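Local coordinates for ribose ABC transporter, substrate binding protein (Conexibacter woesei, PDB 4KQ9) that probably binds ribose or a related sugar and delivers it to an ABC transporter for uptake, at residues E46-N58 and V69-I81. The protein carries 1 engineered substitution. Numbering follows the deposited sequence.
Sequences EIDPGKQIDSIDN and VSPIDGSALVPTI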
loop_
_atom_site.group_PDB
_atom_site.type_symbol
_atom_site.label_atom_id
_atom_site.label_comp_id
_atom_site.label_asym_id
_atom_site.label_seq_id
_atom_site.Cartn_x
_atom_site.Cartn_y
_atom_site.Cartn_z
ATOM N N GLU A 46 17.037 -9.677 2.923
ATOM C CA GLU A 46 17.529 -8.483 3.577
ATOM C C GLU A 46 16.933 -7.402 2.748
ATOM O O GLU A 46 16.535 -7.657 1.592
ATOM C CB GLU A 46 19.068 -8.392 3.525
ATOM C CG GLU A 46 19.760 -9.283 4.541
ATOM N N ILE A 47 16.871 -6.194 3.291
ATOM C CA ILE A 47 16.395 -5.098 2.476
ATOM C C ILE A 47 17.439 -4.705 1.444
ATOM O O ILE A 47 18.059 -3.656 1.561
ATOM C CB ILE A 47 15.933 -3.902 3.326
ATOM C CG1 ILE A 47 14.863 -4.389 4.327
ATOM C CG2 ILE A 47 15.387 -2.790 2.427
ATOM C CD1 ILE A 47 14.144 -3.294 5.095
ATOM N N ASP A 48 17.629 -5.546 0.425
ATOM C CA ASP A 48 18.541 -5.215 -0.683
ATOM C C ASP A 48 18.190 -5.966 -1.980
ATOM O O ASP A 48 18.016 -7.198 -1.942
ATOM C CB ASP A 48 19.999 -5.535 -0.320
ATOM C CG ASP A 48 20.958 -5.291 -1.496
ATOM O OD1 ASP A 48 21.332 -4.125 -1.763
ATOM O OD2 ASP A 48 21.335 -6.265 -2.173
ATOM N N PRO A 49 18.166 -5.245 -3.130
ATOM C CA PRO A 49 17.677 -5.903 -4.355
ATOM C C PRO A 49 18.468 -7.151 -4.697
ATOM O O PRO A 49 17.870 -8.178 -5.011
ATOM C CB PRO A 49 17.841 -4.839 -5.439
ATOM C CG PRO A 49 17.917 -3.526 -4.727
ATOM C CD PRO A 49 18.444 -3.809 -3.343
ATOM N N GLY A 50 19.798 -7.064 -4.565
ATOM C CA GLY A 50 20.680 -8.161 -4.863
ATOM C C GLY A 50 20.375 -9.339 -4.005
ATOM O O GLY A 50 20.459 -10.463 -4.455
ATOM N N LYS A 51 20.007 -9.110 -2.759
ATOM C CA LYS A 51 19.747 -10.216 -1.856
ATOM C C LYS A 51 18.414 -10.892 -2.239
ATOM O O LYS A 51 18.233 -12.133 -2.113
ATOM C CB LYS A 51 19.666 -9.690 -0.420
ATOM C CG LYS A 51 20.377 -10.549 0.616
ATOM C CD LYS A 51 19.689 -11.901 0.764
ATOM C CE LYS A 51 19.794 -12.420 2.191
ATOM N NZ LYS A 51 18.755 -11.853 3.075
ATOM N N GLN A 52 17.453 -10.068 -2.649
ATOM C CA GLN A 52 16.138 -10.639 -3.017
ATOM C C GLN A 52 16.263 -11.482 -4.283
ATOM O O GLN A 52 15.695 -12.560 -4.362
ATOM C CB GLN A 52 15.039 -9.581 -3.192
ATOM C CG GLN A 52 13.663 -10.249 -2.948
ATOM C CD GLN A 52 12.437 -9.354 -3.129
ATOM O OE1 GLN A 52 12.519 -8.171 -3.504
ATOM N NE2 GLN A 52 11.274 -9.948 -2.863
ATOM N N ILE A 53 17.033 -10.977 -5.234
ATOM C CA ILE A 53 17.381 -11.709 -6.459
ATOM C C ILE A 53 17.981 -13.094 -6.194
ATOM O O ILE A 53 17.573 -14.076 -6.822
ATOM C CB ILE A 53 18.299 -10.878 -7.329
ATOM C CG1 ILE A 53 17.518 -9.710 -7.874
ATOM C CG2 ILE A 53 18.868 -11.706 -8.473
ATOM C CD1 ILE A 53 18.365 -8.697 -8.593
ATOM N N ASP A 54 18.912 -13.200 -5.245
ATOM C CA ASP A 54 19.491 -14.510 -4.936
ATOM C C ASP A 54 18.418 -15.362 -4.324
ATOM O O ASP A 54 18.357 -16.597 -4.539
ATOM C CB ASP A 54 20.637 -14.448 -3.885
ATOM C CG ASP A 54 21.806 -13.530 -4.279
ATOM O OD1 ASP A 54 22.045 -13.253 -5.482
ATOM O OD2 ASP A 54 22.513 -13.095 -3.336
ATOM N N SER A 55 17.581 -14.734 -3.503
ATOM C CA SER A 55 16.603 -15.541 -2.780
ATOM C C SER A 55 15.596 -16.152 -3.795
ATOM O O SER A 55 15.223 -17.323 -3.697
ATOM C CB SER A 55 15.918 -14.722 -1.711
ATOM O OG SER A 55 14.913 -15.488 -1.087
ATOM N N ILE A 56 15.240 -15.355 -4.802
ATOM C CA ILE A 56 14.269 -15.760 -5.811
ATOM C C ILE A 56 14.920 -16.820 -6.701
ATOM O O ILE A 56 14.367 -17.936 -6.864
ATOM C CB ILE A 56 13.846 -14.554 -6.665
ATOM C CG1 ILE A 56 12.849 -13.708 -5.858
ATOM C CG2 ILE A 56 13.236 -15.005 -7.997
ATOM C CD1 ILE A 56 12.575 -12.367 -6.456
ATOM N N ASP A 57 16.069 -16.431 -7.278
ATOM C CA ASP A 57 16.918 -17.340 -8.102
ATOM C C ASP A 57 17.044 -18.669 -7.404
ATOM O O ASP A 57 16.939 -19.715 -8.007
ATOM C CB ASP A 57 18.342 -16.767 -8.329
ATOM C CG ASP A 57 18.416 -15.735 -9.460
ATOM O OD1 ASP A 57 17.575 -15.765 -10.386
ATOM O OD2 ASP A 57 19.333 -14.868 -9.437
ATOM N N ASN A 58 17.220 -18.623 -6.096
ATOM C CA ASN A 58 17.364 -19.826 -5.344
ATOM C C ASN A 58 16.078 -20.622 -5.206
ATOM O O ASN A 58 16.079 -21.867 -5.330
ATOM C CB ASN A 58 17.907 -19.503 -3.967
ATOM C CG ASN A 58 17.900 -20.710 -3.071
ATOM O OD1 ASN A 58 18.461 -21.754 -3.413
ATOM N ND2 ASN A 58 17.220 -20.597 -1.937
ATOM N N VAL A 69 5.736 -13.016 -5.212
ATOM C CA VAL A 69 6.809 -12.088 -4.962
ATOM C C VAL A 69 6.261 -10.729 -4.618
ATOM O O VAL A 69 5.527 -10.157 -5.406
ATOM C CB VAL A 69 7.708 -11.874 -6.194
ATOM C CG1 VAL A 69 8.880 -10.995 -5.814
ATOM C CG2 VAL A 69 8.210 -13.201 -6.775
ATOM N N SER A 70 6.648 -10.193 -3.458
ATOM C CA SER A 70 6.558 -8.720 -3.206
ATOM C C SER A 70 7.947 -8.104 -3.495
ATOM O O SER A 70 8.889 -8.336 -2.724
ATOM C CB SER A 70 6.145 -8.412 -1.777
ATOM O OG SER A 70 4.875 -8.990 -1.459
ATOM N N PRO A 71 8.101 -7.372 -4.606
ATOM C CA PRO A 71 9.445 -6.980 -5.059
ATOM C C PRO A 71 9.985 -5.744 -4.354
ATOM O O PRO A 71 9.323 -4.710 -4.311
ATOM C CB PRO A 71 9.250 -6.670 -6.532
ATOM C CG PRO A 71 7.836 -6.248 -6.638
ATOM C CD PRO A 71 7.066 -6.917 -5.547
ATOM N N ILE A 72 11.173 -5.879 -3.774
ATOM C CA ILE A 72 11.844 -4.731 -3.162
ATOM C C ILE A 72 12.111 -3.590 -4.149
ATOM O O ILE A 72 12.006 -2.438 -3.786
ATOM C CB ILE A 72 13.162 -5.105 -2.451
ATOM C CG1 ILE A 72 13.734 -3.845 -1.769
ATOM C CG2 ILE A 72 14.191 -5.675 -3.417
ATOM C CD1 ILE A 72 14.694 -4.186 -0.655
ATOM N N ASP A 73 12.444 -3.894 -5.390
ATOM C CA ASP A 73 12.607 -2.847 -6.400
ATOM C C ASP A 73 11.985 -3.311 -7.692
ATOM O O ASP A 73 12.354 -4.361 -8.214
ATOM C CB ASP A 73 14.095 -2.527 -6.666
ATOM C CG ASP A 73 14.288 -1.608 -7.888
ATOM O OD1 ASP A 73 13.906 -0.431 -7.818
ATOM O OD2 ASP A 73 14.780 -2.052 -8.942
ATOM N N GLY A 74 11.113 -2.494 -8.255
ATOM C CA GLY A 74 10.362 -2.872 -9.453
ATOM C C GLY A 74 11.086 -3.044 -10.787
ATOM O O GLY A 74 10.525 -3.613 -11.734
ATOM N N SER A 75 12.313 -2.561 -10.907
ATOM C CA SER A 75 13.036 -2.707 -12.188
ATOM C C SER A 75 14.216 -3.654 -12.104
ATOM O O SER A 75 14.478 -4.386 -13.041
ATOM C CB SER A 75 13.456 -1.343 -12.760
ATOM O OG SER A 75 14.096 -0.539 -11.792
ATOM N N ALA A 76 14.909 -3.669 -10.978
ATOM C CA ALA A 76 16.074 -4.513 -10.833
ATOM C C ALA A 76 15.696 -5.979 -10.835
ATOM O O ALA A 76 16.493 -6.820 -11.269
ATOM C CB ALA A 76 16.790 -4.175 -9.535
ATOM N N LEU A 77 14.493 -6.277 -10.320
ATOM C CA LEU A 77 13.979 -7.651 -10.213
ATOM C C LEU A 77 13.388 -8.221 -11.532
ATOM O O LEU A 77 13.092 -9.406 -11.606
ATOM C CB LEU A 77 12.928 -7.762 -9.080
ATOM C CG LEU A 77 13.459 -8.257 -7.735
ATOM C CD1 LEU A 77 14.643 -7.396 -7.303
ATOM C CD2 LEU A 77 12.381 -8.219 -6.680
ATOM N N VAL A 78 13.240 -7.382 -12.541
ATOM C CA VAL A 78 12.639 -7.803 -13.795
ATOM C C VAL A 78 13.270 -9.031 -14.426
ATOM O O VAL A 78 12.562 -10.002 -14.714
ATOM C CB VAL A 78 12.584 -6.642 -14.800
ATOM C CG1 VAL A 78 12.258 -7.138 -16.202
ATOM C CG2 VAL A 78 11.589 -5.592 -14.319
ATOM N N PRO A 79 14.587 -9.019 -14.638
ATOM C CA PRO A 79 15.237 -10.173 -15.279
ATOM C C PRO A 79 15.038 -11.486 -14.542
ATOM O O PRO A 79 14.730 -12.511 -15.120
ATOM C CB PRO A 79 16.730 -9.779 -15.254
ATOM C CG PRO A 79 16.692 -8.306 -15.342
ATOM C CD PRO A 79 15.520 -7.898 -14.486
ATOM N N THR A 80 15.198 -11.437 -13.247
ATOM C CA THR A 80 14.996 -12.596 -12.419
ATOM C C THR A 80 13.540 -13.130 -12.471
ATOM O O THR A 80 13.293 -14.300 -12.643
ATOM C CB THR A 80 15.335 -12.226 -10.964
ATOM O OG1 THR A 80 16.477 -11.360 -10.944
ATOM C CG2 THR A 80 15.579 -13.476 -10.129
ATOM N N ILE A 81 12.559 -12.259 -12.322
ATOM C CA ILE A 81 11.188 -12.767 -12.266
ATOM C C ILE A 81 10.801 -13.259 -13.696
ATOM O O ILE A 81 10.253 -14.328 -13.871
ATOM C CB ILE A 81 10.259 -11.698 -11.692
ATOM C CG1 ILE A 81 10.634 -11.497 -10.221
ATOM C CG2 ILE A 81 8.808 -12.139 -11.882
ATOM C CD1 ILE A 81 10.072 -10.243 -9.589
#
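Gln52 of helix 49-61 reaches across to Ser70 and Ile72 in the loop that leaves strand 66-69, in the lobe built on the six-stranded parallel sheet of a periplasmic binding protein of the sugar-binding type. Its CB lies 4.0 Å from Ile72 CG2. CG sits opposite the backbone N (chi1 -155°) and the chain beyond runs straight, which carries the amide across to the loop backbone. CD comes within 3.7 Å of Leu77 CD2, the two side chains crossing at about a right angle. At the tip, OE1 takes Ile72 N on a lone pair in the carbonyl plane, 2.7 Å and nearly straight at 170°; Ile72 CG2 and, at 3.2 Å, Leu77 CD2 also lie against OE1. NE2 gives a hydrogen to Ser70 O at 2.9 Å, approaching from above that carbonyl's plane, and also bonds Ser13 OG of strand 9-15, so this buried amide is held by both ends. A leucine here would probably leave Ile72 N and Ser70 O without their side-chain mate and let the loop shift against the helix. Further along the helix, Ile53 CG1 packs on Leu77 CD1, and Ile56 meets Val69 tip to tip, CD1 against CG1. Just before the helix, Ile47 CG2 presses tightly on Ile72 CD1, 3.5 Å away.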